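Local coordinates for protein probable TonB-dependent siderophore receptor PiuA (Acinetobacter baumannii, PDB 5FP1) that probably binds ferric siderophores, possibly including ferric enterobactin, at the outer membrane and takes part in the first step of iron uptake, at residues A[20-25]-A[46-51]; A[119-123]-A[133-137]; A[142-146]-A[206-212]; A[157-161]-A[708-712]; A[562-568]-A[591-597]. All coordinates share one frame; numbering follows the deposited sequence.

Contact 1 (A[20-25]-A[46-51])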
# COMPACT_ATOMS: atom_id res chain seq x y z
N GLU A 20 -5.32 -9.34 -22.47
CA GLU A 20 -5.51 -8.04 -21.80
C GLU A 20 -6.87 -7.92 -21.12
O GLU A 20 -7.06 -7.10 -20.22
CB GLU A 20 -5.39 -6.90 -22.80
CG GLU A 20 -4.03 -6.25 -22.86
CD GLU A 20 -4.08 -4.91 -23.57
OE1 GLU A 20 -4.85 -4.03 -23.13
OE2 GLU A 20 -3.35 -4.74 -24.57
N GLU A 21 -7.83 -8.71 -21.56
CA GLU A 21 -9.16 -8.65 -21.01
C GLU A 21 -9.39 -9.71 -19.95
O GLU A 21 -10.45 -9.74 -19.34
CB GLU A 21 -10.21 -8.76 -22.13
CG GLU A 21 -10.27 -7.49 -22.97
CD GLU A 21 -10.97 -7.69 -24.30
OE1 GLU A 21 -10.96 -8.82 -24.83
OE2 GLU A 21 -11.53 -6.70 -24.82
N SER A 22 -8.41 -10.57 -19.68
CA SER A 22 -8.60 -11.59 -18.69
C SER A 22 -8.35 -11.10 -17.24
O SER A 22 -7.42 -10.35 -16.98
CB SER A 22 -7.70 -12.79 -18.95
OG SER A 22 -8.02 -13.83 -18.03
N LEU A 23 -9.18 -11.59 -16.32
CA LEU A 23 -8.95 -11.41 -14.89
C LEU A 23 -7.83 -12.32 -14.36
O LEU A 23 -7.35 -12.14 -13.25
CB LEU A 23 -10.25 -11.64 -14.14
CG LEU A 23 -11.39 -10.63 -14.37
CD1 LEU A 23 -12.62 -11.06 -13.62
CD2 LEU A 23 -10.99 -9.22 -13.94
N LYS A 24 -7.42 -13.29 -15.17
CA LYS A 24 -6.36 -14.23 -14.82
C LYS A 24 -5.08 -13.72 -15.42
O LYS A 24 -5.01 -13.45 -16.63
CB LYS A 24 -6.73 -15.61 -15.36
CG LYS A 24 -5.65 -16.69 -15.40
CD LYS A 24 -6.26 -17.94 -16.03
CE LYS A 24 -5.31 -19.12 -16.11
NZ LYS A 24 -4.51 -19.01 -17.36
N VAL A 25 -4.05 -13.54 -14.60
CA VAL A 25 -2.76 -13.12 -15.11
C VAL A 25 -1.76 -14.26 -14.95
O VAL A 25 -1.58 -14.76 -13.85
CB VAL A 25 -2.28 -11.87 -14.34
CG1 VAL A 25 -0.91 -11.41 -14.81
CG2 VAL A 25 -3.31 -10.76 -14.49
N VAL A 46 -2.52 -10.72 -8.48
CA VAL A 46 -2.43 -9.59 -9.40
C VAL A 46 -3.78 -8.92 -9.54
O VAL A 46 -4.78 -9.56 -9.86
CB VAL A 46 -1.89 -10.01 -10.77
CG1 VAL A 46 -1.80 -8.81 -11.71
CG2 VAL A 46 -0.52 -10.65 -10.61
N ILE A 47 -3.83 -7.64 -9.20
CA ILE A 47 -5.01 -6.84 -9.47
C ILE A 47 -4.94 -6.45 -10.95
O ILE A 47 -4.17 -5.58 -11.35
CB ILE A 47 -5.07 -5.58 -8.59
CG1 ILE A 47 -4.95 -5.96 -7.12
CG2 ILE A 47 -6.38 -4.87 -8.82
CD1 ILE A 47 -4.87 -4.76 -6.19
N SER A 48 -5.71 -7.14 -11.78
CA SER A 48 -5.52 -7.06 -13.22
C SER A 48 -6.06 -5.75 -13.83
O SER A 48 -6.92 -5.08 -13.25
CB SER A 48 -6.21 -8.24 -13.89
OG SER A 48 -7.61 -8.15 -13.73
N LYS A 49 -5.58 -5.44 -15.01
CA LYS A 49 -6.08 -4.35 -15.84
C LYS A 49 -7.60 -4.39 -15.95
O LYS A 49 -8.28 -3.38 -15.75
CB LYS A 49 -5.44 -4.42 -17.21
CG LYS A 49 -5.83 -3.30 -18.17
CD LYS A 49 -5.06 -3.49 -19.48
CE LYS A 49 -5.12 -2.27 -20.39
NZ LYS A 49 -6.43 -2.18 -21.04
N GLN A 50 -8.14 -5.57 -16.22
CA GLN A 50 -9.59 -5.64 -16.44
C GLN A 50 -10.36 -5.40 -15.15
O GLN A 50 -11.41 -4.78 -15.17
CB GLN A 50 -10.01 -6.98 -17.07
CG GLN A 50 -11.49 -7.00 -17.50
CD GLN A 50 -11.79 -5.97 -18.56
OE1 GLN A 50 -11.10 -5.89 -19.57
NE2 GLN A 50 -12.79 -5.14 -18.32
N LEU A 51 -9.84 -5.91 -14.04
CA LEU A 51 -10.47 -5.65 -12.76
C LEU A 51 -10.45 -4.17 -12.45
O LEU A 51 -11.45 -3.61 -11.96
CB LEU A 51 -9.81 -6.46 -11.64
CG LEU A 51 -10.43 -6.36 -10.25
CD1 LEU A 51 -11.88 -6.84 -10.22
CD2 LEU A 51 -9.65 -7.20 -9.25
O HOH W 1 -6.69 -7.80 -17.45
O HOH W 2 -8.08 -9.84 -11.76
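One water ties Glu20, Ser22 and Gln50 together, and no direct backbone hydrogen bond joins 20-25 to 46-51. That water donates to Glu20 O and to Ser22 O, and it accepts from Gln50 N at 2.9 Å, an N-H in the first turn of helix 49-55. A second water also bridges the segments, donating to Leu23 O at 2.8 Å and bonding Ser48 OG. Ser48 is the N-cap residue: with chi1 at 67° its hydroxyl also takes the N-H of Leu51, 3.2 Å from Ser48 OG. Against this helix start lies Leu23, whose CD2 branch sits 3.5 Å from Leu51 N and also touches Ser48 OG and Leu51 CB. Further along, Val25 and Val46 cross at about a right angle, CG2 of Val25 meeting CG1 of Val46 at 3.7 Å. The amide of Gln50 runs beside the Glu21 side chain, its OE1 against CG of the glutamate, while its NE2 bonds Asp54. At the outer end Lys49 NZ makes a salt bridge, weak as a hydrogen bond, to OE1 of the poorly ordered Glu20, 3.2 Å away; its stronger partner is Glu53. Ser22 OG closes an ST turn with Lys24 N and bonds Glu577 of the barrel. The N-terminal segment is thus laid along the strand-to-helix junction of the plug mostly by water bridges and apolar touches, with the charged pair a minor and probably mobile addition.

Contact 2 (A[119-123]-A[133-137])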
# COMPACT_ATOMS: atom_id res chain seq x y z
N VAL A 119 0.67 -8.09 -5.80
CA VAL A 119 0.83 -8.24 -4.35
C VAL A 119 1.54 -9.55 -4.04
O VAL A 119 0.97 -10.65 -4.22
CB VAL A 119 -0.51 -8.20 -3.65
CG1 VAL A 119 -0.34 -8.22 -2.14
CG2 VAL A 119 -1.31 -6.96 -4.06
N THR A 120 2.77 -9.45 -3.54
CA THR A 120 3.50 -10.60 -3.08
C THR A 120 3.06 -10.82 -1.66
O THR A 120 3.09 -9.89 -0.84
CB THR A 120 5.02 -10.38 -3.17
OG1 THR A 120 5.38 -10.24 -4.55
CG2 THR A 120 5.76 -11.56 -2.58
N LYS A 121 2.66 -12.04 -1.34
CA LYS A 121 2.28 -12.37 0.02
C LYS A 121 3.26 -13.39 0.59
O LYS A 121 3.56 -14.41 -0.05
CB LYS A 121 0.83 -12.90 0.05
CG LYS A 121 -0.21 -11.91 -0.47
CD LYS A 121 -1.61 -12.50 -0.36
CE LYS A 121 -2.47 -12.17 -1.57
NZ LYS A 121 -3.76 -12.94 -1.60
N GLY A 122 3.77 -13.09 1.78
CA GLY A 122 4.87 -13.84 2.36
C GLY A 122 6.19 -13.08 2.34
O GLY A 122 6.43 -12.22 1.49
N SER A 123 7.06 -13.45 3.26
CA SER A 123 8.38 -12.85 3.42
C SER A 123 9.14 -12.84 2.12
O SER A 123 9.21 -13.86 1.42
CB SER A 123 9.15 -13.61 4.50
OG SER A 123 8.42 -13.58 5.72
N VAL A 133 8.31 -8.01 5.08
CA VAL A 133 8.12 -8.95 6.18
C VAL A 133 6.96 -9.92 5.91
O VAL A 133 7.12 -11.14 5.96
CB VAL A 133 7.88 -8.20 7.50
CG1 VAL A 133 7.50 -9.16 8.62
CG2 VAL A 133 9.11 -7.39 7.86
N GLY A 134 5.79 -9.37 5.62
CA GLY A 134 4.62 -10.18 5.33
C GLY A 134 4.27 -10.23 3.87
O GLY A 134 3.36 -10.95 3.48
N GLY A 135 4.98 -9.46 3.06
CA GLY A 135 4.66 -9.27 1.64
C GLY A 135 5.07 -7.89 1.16
O GLY A 135 5.67 -7.11 1.92
N SER A 136 4.77 -7.58 -0.10
CA SER A 136 5.06 -6.27 -0.67
C SER A 136 4.18 -6.04 -1.89
O SER A 136 3.65 -6.99 -2.49
CB SER A 136 6.52 -6.16 -1.10
OG SER A 136 6.84 -7.15 -2.06
N ILE A 137 4.05 -4.77 -2.25
CA ILE A 137 3.20 -4.34 -3.34
C ILE A 137 4.05 -3.69 -4.40
O ILE A 137 4.92 -2.86 -4.10
CB ILE A 137 2.17 -3.34 -2.81
CG1 ILE A 137 1.22 -4.08 -1.86
CG2 ILE A 137 1.43 -2.68 -3.96
CD1 ILE A 137 0.40 -3.18 -0.99
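Thr120 and Ser136 form the hydrogen-bonded pair at the middle of an antiparallel strand pairing in the mixed sheet of the plug. Thr120 N gives a bond of 2.8 Å to Ser136 O, and Ser136 N returns one of 3.0 Å to Thr120 O. The next bond differs: Gly122 N reaches Gly134 O at 2.8 Å from above the carbonyl plane, as the chains leave the regular ladder. Lys121 faces Gly135 in a non-hydrogen-bonded pair, and the chains come so close that Gly135 CA lies only 3.0 Å from Thr120 O, a spot with no space for a CB. On the face shared by Val119 and Ile137, CG2 of the valine lies 4.4 Å from CG1 of the isoleucine, and Ile87 touches both. Outward from this shell, strand 43-47 flanks 114-121 through backbone bonds with Ser43 and Ser45, and Ser45 OG also bonds Lys121 NZ. Barrel residues pack at the far end of the pairing, where Ser491 touches Ser123 and Val133. There Ser123 OG, held also by Thr522, donates in the carbonyl plane to Val133 O at 2.8 Å.

Contact 3 (A[142-146]-A[206-212])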
# COMPACT_ATOMS: atom_id res chain seq x y z
N LYS A 142 2.05 1.76 -16.92
CA LYS A 142 1.83 1.82 -18.35
C LYS A 142 3.02 2.52 -18.98
O LYS A 142 3.34 3.63 -18.61
CB LYS A 142 0.59 2.64 -18.64
CG LYS A 142 -0.70 1.96 -18.19
CD LYS A 142 -1.86 2.95 -18.19
CE LYS A 142 -3.16 2.20 -17.98
NZ LYS A 142 -4.22 3.09 -17.44
N VAL A 143 3.62 1.91 -19.98
CA VAL A 143 4.67 2.59 -20.71
C VAL A 143 4.53 2.47 -22.25
O VAL A 143 3.82 1.60 -22.76
CB VAL A 143 6.06 2.13 -20.21
CG1 VAL A 143 6.25 0.64 -20.43
CG2 VAL A 143 7.17 2.93 -20.86
N ALA A 144 5.21 3.36 -22.97
CA ALA A 144 5.17 3.39 -24.42
C ALA A 144 5.46 2.01 -24.96
O ALA A 144 6.38 1.33 -24.49
CB ALA A 144 6.20 4.38 -24.96
N LYS A 145 4.70 1.62 -25.97
CA LYS A 145 4.86 0.32 -26.57
C LYS A 145 4.40 0.32 -28.04
O LYS A 145 3.94 1.34 -28.60
CB LYS A 145 4.08 -0.71 -25.75
CG LYS A 145 2.60 -0.42 -25.67
CD LYS A 145 1.90 -1.35 -24.70
CE LYS A 145 0.40 -1.21 -24.81
NZ LYS A 145 -0.28 -2.11 -23.85
N LYS A 146 4.54 -0.82 -28.71
CA LYS A 146 4.21 -0.87 -30.13
C LYS A 146 2.70 -0.77 -30.39
O LYS A 146 1.89 -1.25 -29.60
CB LYS A 146 4.77 -2.14 -30.78
CG LYS A 146 4.17 -3.43 -30.27
CD LYS A 146 4.70 -4.64 -31.04
CE LYS A 146 4.02 -5.92 -30.59
NZ LYS A 146 4.78 -7.13 -30.98
N SER A 206 6.13 8.91 -21.64
CA SER A 206 7.33 8.13 -21.84
C SER A 206 7.66 7.93 -23.33
O SER A 206 6.80 8.08 -24.19
CB SER A 206 7.16 6.77 -21.17
OG SER A 206 6.04 6.12 -21.66
N ILE A 207 8.89 7.53 -23.59
CA ILE A 207 9.28 7.18 -24.94
C ILE A 207 10.24 6.02 -24.92
O ILE A 207 11.07 5.91 -24.03
CB ILE A 207 9.88 8.42 -25.67
CG1 ILE A 207 10.24 8.07 -27.13
CG2 ILE A 207 11.08 8.98 -24.95
CD1 ILE A 207 10.61 9.32 -27.92
N THR A 208 10.05 5.11 -25.87
CA THR A 208 10.88 3.91 -25.95
C THR A 208 11.50 3.79 -27.36
O THR A 208 10.91 4.24 -28.35
CB THR A 208 10.08 2.65 -25.54
OG1 THR A 208 10.97 1.56 -25.27
CG2 THR A 208 9.09 2.23 -26.58
N PHE A 209 12.71 3.23 -27.40
CA PHE A 209 13.53 3.13 -28.60
C PHE A 209 13.99 1.68 -28.77
O PHE A 209 14.25 1.00 -27.77
CB PHE A 209 14.77 4.00 -28.47
CG PHE A 209 14.49 5.44 -28.14
CD1 PHE A 209 14.37 5.87 -26.83
CD2 PHE A 209 14.41 6.39 -29.16
CE1 PHE A 209 14.13 7.19 -26.53
CE2 PHE A 209 14.19 7.73 -28.86
CZ PHE A 209 14.05 8.13 -27.55
N GLY A 210 14.10 1.21 -30.01
CA GLY A 210 14.66 -0.14 -30.26
C GLY A 210 13.65 -1.26 -30.11
O GLY A 210 14.01 -2.43 -29.94
N LEU A 211 12.37 -0.91 -30.21
CA LEU A 211 11.34 -1.91 -30.17
C LEU A 211 11.68 -3.03 -31.13
O LEU A 211 12.12 -2.78 -32.26
CB LEU A 211 9.99 -1.32 -30.55
CG LEU A 211 9.29 -0.48 -29.49
CD1 LEU A 211 8.14 0.30 -30.13
CD2 LEU A 211 8.80 -1.37 -28.35
N ASP A 212 11.48 -4.27 -30.68
CA ASP A 212 11.69 -5.47 -31.50
C ASP A 212 13.13 -5.63 -31.96
O ASP A 212 13.38 -6.30 -32.95
CB ASP A 212 10.76 -5.47 -32.71
CG ASP A 212 9.31 -5.64 -32.33
OD1 ASP A 212 9.04 -6.33 -31.32
OD2 ASP A 212 8.44 -5.09 -33.03
O HOH W 3 4.02 6.61 -20.06
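Residues Val143 to Lys146 run roughly the same way as 206-212, the end-to-end directions differing by 38°, yet the two make no strand pair. The segment 142-146 is the linker that carries the chain from the plug sheet into the first strand of the barrel, and here it lies against the end of barrel strand 197-209. Its closest backbone approach is Ala144 over Ile207, with Lys146 coming next to Leu211 after the strand has ended. A single direct hydrogen bond crosses: Ala144 N donates to Ser206 OG at 3.2 Å, with an angle of 150° at the hydrogen. The serine hydroxyl can meet that N-H because its chi1 of 56° puts it between its own backbone N and carbonyl carbon. CG2 of Val143 packs against the same oxygen, 3.5 Å from Ser206 OG. The methyl of Ala144 points toward the strand, and its carbonyl is met by a methyl too, CG2 of Thr208 lying 3.5 Å from Ala144 O; the threonine hydroxyl is turned elsewhere, to Thr218. Arg179 and Asn169 of the adjoining barrel strands take the carbonyls of Val143 and Lys145, so the linker is gripped by several strands at once. Past the strand, Leu211 CD1 reaches to 4.0 Å from Lys146 N. Out at the surface the long, extended Lys146 leans toward Asp212, and NZ stops 4.3 Å from OD1 of Asp212, beyond salt-bridge range.

Contact 4 (A[157-161]-A[708-712])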
# COMPACT_ATOMS: atom_id res chain seq x y z
N GLY A 157 -19.89 11.89 -11.19
CA GLY A 157 -20.52 11.05 -10.19
C GLY A 157 -21.11 11.82 -9.04
O GLY A 157 -20.95 13.02 -8.93
N THR A 158 -21.80 11.10 -8.17
CA THR A 158 -22.42 11.73 -7.02
C THR A 158 -21.34 12.31 -6.10
O THR A 158 -20.15 11.90 -6.15
CB THR A 158 -23.27 10.71 -6.27
OG1 THR A 158 -22.48 9.55 -6.03
CG2 THR A 158 -24.48 10.31 -7.11
N ASP A 159 -21.75 13.27 -5.28
CA ASP A 159 -20.86 14.00 -4.36
C ASP A 159 -19.69 14.64 -5.09
O ASP A 159 -18.54 14.59 -4.64
CB ASP A 159 -20.42 13.10 -3.20
CG ASP A 159 -21.54 12.87 -2.19
OD1 ASP A 159 -22.24 13.85 -1.88
OD2 ASP A 159 -21.75 11.72 -1.73
N ASN A 160 -20.02 15.28 -6.21
CA ASN A 160 -19.12 16.15 -6.97
C ASN A 160 -17.85 15.44 -7.44
O ASN A 160 -16.78 16.02 -7.45
CB ASN A 160 -18.78 17.40 -6.16
CG ASN A 160 -19.98 18.32 -6.02
OD1 ASN A 160 -20.69 18.57 -6.99
ND2 ASN A 160 -20.23 18.80 -4.81
N TYR A 161 -18.02 14.21 -7.88
CA TYR A 161 -16.97 13.47 -8.58
C TYR A 161 -16.89 13.91 -10.04
O TYR A 161 -17.90 13.91 -10.75
CB TYR A 161 -17.32 12.01 -8.48
CG TYR A 161 -16.41 10.99 -9.12
CD1 TYR A 161 -16.32 10.87 -10.50
CD2 TYR A 161 -15.69 10.09 -8.34
CE1 TYR A 161 -15.53 9.90 -11.08
CE2 TYR A 161 -14.89 9.12 -8.91
CZ TYR A 161 -14.83 9.02 -10.29
OH TYR A 161 -14.06 8.05 -10.88
N ARG A 708 -22.38 5.22 -0.06
CA ARG A 708 -22.80 4.86 -1.42
C ARG A 708 -22.48 5.97 -2.41
O ARG A 708 -22.65 7.16 -2.13
CB ARG A 708 -24.31 4.57 -1.45
CG ARG A 708 -24.82 4.12 -2.82
CD ARG A 708 -26.12 3.36 -2.68
NE ARG A 708 -27.16 4.20 -2.12
CZ ARG A 708 -28.19 3.75 -1.42
NH1 ARG A 708 -28.34 2.45 -1.16
NH2 ARG A 708 -29.08 4.61 -0.96
N SER A 709 -22.02 5.60 -3.60
CA SER A 709 -21.80 6.56 -4.66
C SER A 709 -22.14 5.92 -6.00
O SER A 709 -22.26 4.71 -6.09
CB SER A 709 -20.35 7.06 -4.68
OG SER A 709 -19.47 6.01 -5.07
N ALA A 710 -22.30 6.75 -7.02
CA ALA A 710 -22.46 6.28 -8.38
C ALA A 710 -21.57 7.09 -9.27
O ALA A 710 -21.41 8.29 -9.08
CB ALA A 710 -23.92 6.44 -8.84
N VAL A 711 -21.00 6.44 -10.28
CA VAL A 711 -20.21 7.11 -11.28
C VAL A 711 -20.68 6.69 -12.67
O VAL A 711 -20.90 5.50 -12.92
CB VAL A 711 -18.73 6.75 -11.14
CG1 VAL A 711 -17.92 7.37 -12.25
CG2 VAL A 711 -18.22 7.23 -9.78
N LEU A 712 -20.78 7.66 -13.57
CA LEU A 712 -21.12 7.36 -14.96
C LEU A 712 -20.02 7.86 -15.84
O LEU A 712 -19.63 9.03 -15.77
CB LEU A 712 -22.44 8.03 -15.37
CG LEU A 712 -22.89 7.73 -16.81
CD1 LEU A 712 -23.26 6.26 -16.91
CD2 LEU A 712 -24.07 8.62 -17.18
O HOH W 4 -19.32 9.44 -7.26
O HOH W 5 -22.08 9.71 -3.42
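Thr158 is brought to Ala710, and Tyr161 to Val711, by their first torsions: the threonine's chi1 of 51° aims OG1 at the neighbouring backbone, while the tyrosine's of 180° swings its ring across the valine. The place is the barrel's closing seam, where strand 149-157 pairs antiparallel with the last strand, 709-717, just as the chain turns back into 161-171. Gly157 and Val711 make a non-hydrogen-bonded pair so tight that Gly157 CA is 3.1 Å from Ala710 O. Beyond it Thr158 grips Ala710 twice. Its N donates to Ala710 O at 3.0 Å, and its OG1 accepts from Ala710 N, also at 3.0 Å, so a side-chain oxygen takes the N-H next to the backbone bond. That hydroxyl in turn donates to a water 2.6 Å from Thr158 OG1, which donates to Asp159 OD2 and Arg708 O; Asp159 is also held by Gly191 N. A second water joins Thr158 O to Ala710 O. On the tyrosine's side His185 stacks edge-to-face with the ring. Over one ring face stands the valine: CG2 of Val711 makes a CH-pi contact 3.8 Å from the Tyr161 ring centroid, 8° off its normal.

Contact 5 (A[562-568]-A[591-597])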
# COMPACT_ATOMS: atom_id res chain seq x y z
N VAL A 562 13.46 -9.00 21.33
CA VAL A 562 12.99 -10.20 22.00
C VAL A 562 11.50 -10.47 21.80
O VAL A 562 10.98 -11.44 22.33
CB VAL A 562 13.27 -10.12 23.53
CG1 VAL A 562 14.77 -10.12 23.80
CG2 VAL A 562 12.65 -8.86 24.12
N GLY A 563 10.82 -9.62 21.04
CA GLY A 563 9.41 -9.83 20.80
C GLY A 563 9.16 -10.91 19.75
O GLY A 563 10.08 -11.29 19.01
N GLU A 564 7.93 -11.39 19.68
CA GLU A 564 7.56 -12.41 18.72
C GLU A 564 6.12 -12.30 18.37
O GLU A 564 5.28 -12.05 19.23
CB GLU A 564 7.77 -13.85 19.29
CG GLU A 564 9.14 -14.11 19.85
CD GLU A 564 9.22 -15.44 20.61
OE1 GLU A 564 8.27 -16.21 20.61
OE2 GLU A 564 10.27 -15.70 21.21
N SER A 565 5.81 -12.57 17.11
CA SER A 565 4.45 -12.67 16.66
C SER A 565 4.41 -13.61 15.48
O SER A 565 5.45 -13.88 14.85
CB SER A 565 3.87 -11.29 16.26
OG SER A 565 4.42 -10.87 15.01
N LYS A 566 3.22 -14.14 15.19
CA LYS A 566 3.04 -15.06 14.09
C LYS A 566 1.64 -15.05 13.55
O LYS A 566 0.68 -14.73 14.26
CB LYS A 566 3.41 -16.49 14.46
CG LYS A 566 2.48 -17.12 15.47
CD LYS A 566 2.84 -18.61 15.61
CE LYS A 566 2.16 -19.25 16.80
NZ LYS A 566 0.89 -19.83 16.33
N VAL A 567 1.54 -15.40 12.27
CA VAL A 567 0.28 -15.52 11.60
C VAL A 567 0.24 -16.89 10.91
O VAL A 567 1.04 -17.16 10.00
CB VAL A 567 0.07 -14.40 10.54
CG1 VAL A 567 -1.26 -14.56 9.84
CG2 VAL A 567 0.15 -13.02 11.15
N ASP A 568 -0.66 -17.77 11.38
CA ASP A 568 -0.92 -19.05 10.72
C ASP A 568 -2.15 -18.90 9.85
O ASP A 568 -3.24 -18.54 10.34
CB ASP A 568 -1.15 -20.15 11.78
CG ASP A 568 0.11 -20.51 12.55
OD1 ASP A 568 1.20 -20.47 11.94
OD2 ASP A 568 0.02 -20.81 13.76
N LEU A 591 -6.86 -16.06 8.83
CA LEU A 591 -5.61 -15.61 9.41
C LEU A 591 -5.67 -15.68 10.92
O LEU A 591 -6.31 -14.85 11.57
CB LEU A 591 -5.29 -14.18 8.97
CG LEU A 591 -5.15 -13.95 7.47
CD1 LEU A 591 -5.16 -12.46 7.14
CD2 LEU A 591 -3.87 -14.58 6.98
N ASP A 592 -4.99 -16.67 11.47
CA ASP A 592 -4.93 -16.87 12.90
C ASP A 592 -3.65 -16.21 13.44
O ASP A 592 -2.56 -16.79 13.40
CB ASP A 592 -4.98 -18.36 13.20
CG ASP A 592 -4.97 -18.66 14.68
OD1 ASP A 592 -5.29 -17.78 15.50
OD2 ASP A 592 -4.58 -19.78 15.04
N SER A 593 -3.79 -14.97 13.90
CA SER A 593 -2.63 -14.17 14.29
C SER A 593 -2.45 -14.21 15.78
O SER A 593 -3.39 -14.34 16.52
CB SER A 593 -2.80 -12.70 13.81
OG SER A 593 -3.92 -12.06 14.41
N GLU A 594 -1.21 -14.04 16.23
CA GLU A 594 -0.91 -14.08 17.63
C GLU A 594 0.27 -13.20 17.99
O GLU A 594 1.36 -13.31 17.42
CB GLU A 594 -0.62 -15.53 18.06
CG GLU A 594 -0.29 -15.68 19.51
CD GLU A 594 0.21 -17.08 19.82
OE1 GLU A 594 1.43 -17.36 19.70
OE2 GLU A 594 -0.64 -17.92 20.09
N LEU A 595 0.03 -12.35 18.97
CA LEU A 595 1.07 -11.55 19.57
C LEU A 595 1.72 -12.39 20.67
O LEU A 595 1.37 -12.27 21.83
CB LEU A 595 0.46 -10.30 20.18
CG LEU A 595 -0.12 -9.31 19.17
CD1 LEU A 595 -1.04 -8.32 19.88
CD2 LEU A 595 1.03 -8.60 18.47
N THR A 596 2.62 -13.26 20.26
CA THR A 596 3.15 -14.30 21.14
C THR A 596 3.90 -13.74 22.35
O THR A 596 3.71 -14.17 23.49
CB THR A 596 4.12 -15.20 20.35
OG1 THR A 596 3.47 -15.60 19.12
CG2 THR A 596 4.51 -16.44 21.19
N LYS A 597 4.74 -12.76 22.10
CA LYS A 597 5.52 -12.16 23.14
C LYS A 597 5.65 -10.66 22.91
O LYS A 597 6.21 -10.20 21.90
CB LYS A 597 6.89 -12.85 23.15
CG LYS A 597 7.81 -12.41 24.25
CD LYS A 597 9.08 -13.24 24.23
CE LYS A 597 10.14 -12.62 25.12
NZ LYS A 597 11.48 -13.16 24.75
O HOH W 6 12.04 -13.87 22.29
O HOH W 7 -1.28 -18.12 15.30
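The carboxylate of Glu594 has Lys566 across from it, CE of the lysine 3.5 Å from Glu594 OE1, while the anti lone pair of that same oxygen takes the hydroxyl of Thr596. The lysine's ammonium goes to a second flat group: NZ comes to Asp568 OD2 at 2.9 Å from above the carboxylate plane, and OD1 of this aspartate is held by Arg544. Bending at chi4, 92°, turns Lys566 NZ to Asp568, and a water then links NZ to Asp592 O. Glu564 presents its carboxylate to the other end of the strand, OE1 touching Thr596 CG2 at 3.8 Å and OE2 bonding a water that also bridges Val562 O and Lys597 NZ. Lys597, extended throughout, lies along the backbone so that NZ weakly bonds Val562 O at 3.0 Å. These opposite charges probably offset one another in part. On the side of Val567 and Ser593, Val567 CG1 meets Leu591 CD2 at 3.9 Å. Ser565 OG bonds Tyr90 OH of the plug. Paired backbone bonds join the strands at Glu564-Lys597, Lys566-Glu594 and Asp568-Asp592, the two shortest, Glu594 N to Lys566 O and Asp592 N to Asp568 O, both 2.8 Å. Between the first two pairs the register slips by one, where Thr596 and Lys597 both face Glu564: a classic beta bulge in an antiparallel hairpin of the TonB-dependent receptor barrel.

Contacts 1 and 2 belong to the plug side and reach neighbouring strands of one sheet, their centres 20 Å apart. Contact 3 follows as the plug hands over to the barrel, and it touches contact 1, with Glu20 OE2 4.1 Å from Lys145 NZ. Contacts 4 and 5 are both in the barrel wall, on opposite sides of the chain's centre with their own centres 41 Å apart; contact 4 joins the first and last barrel strands, and contact 5 lies within the chain between its segments. Contact 5 comes close to the plug again, its nearest atoms about 7 Å from those of contact 2. A bound C8E lies about 11 Å from the side chain of Glu564, and a C8E about 12 Å from that of Ser123.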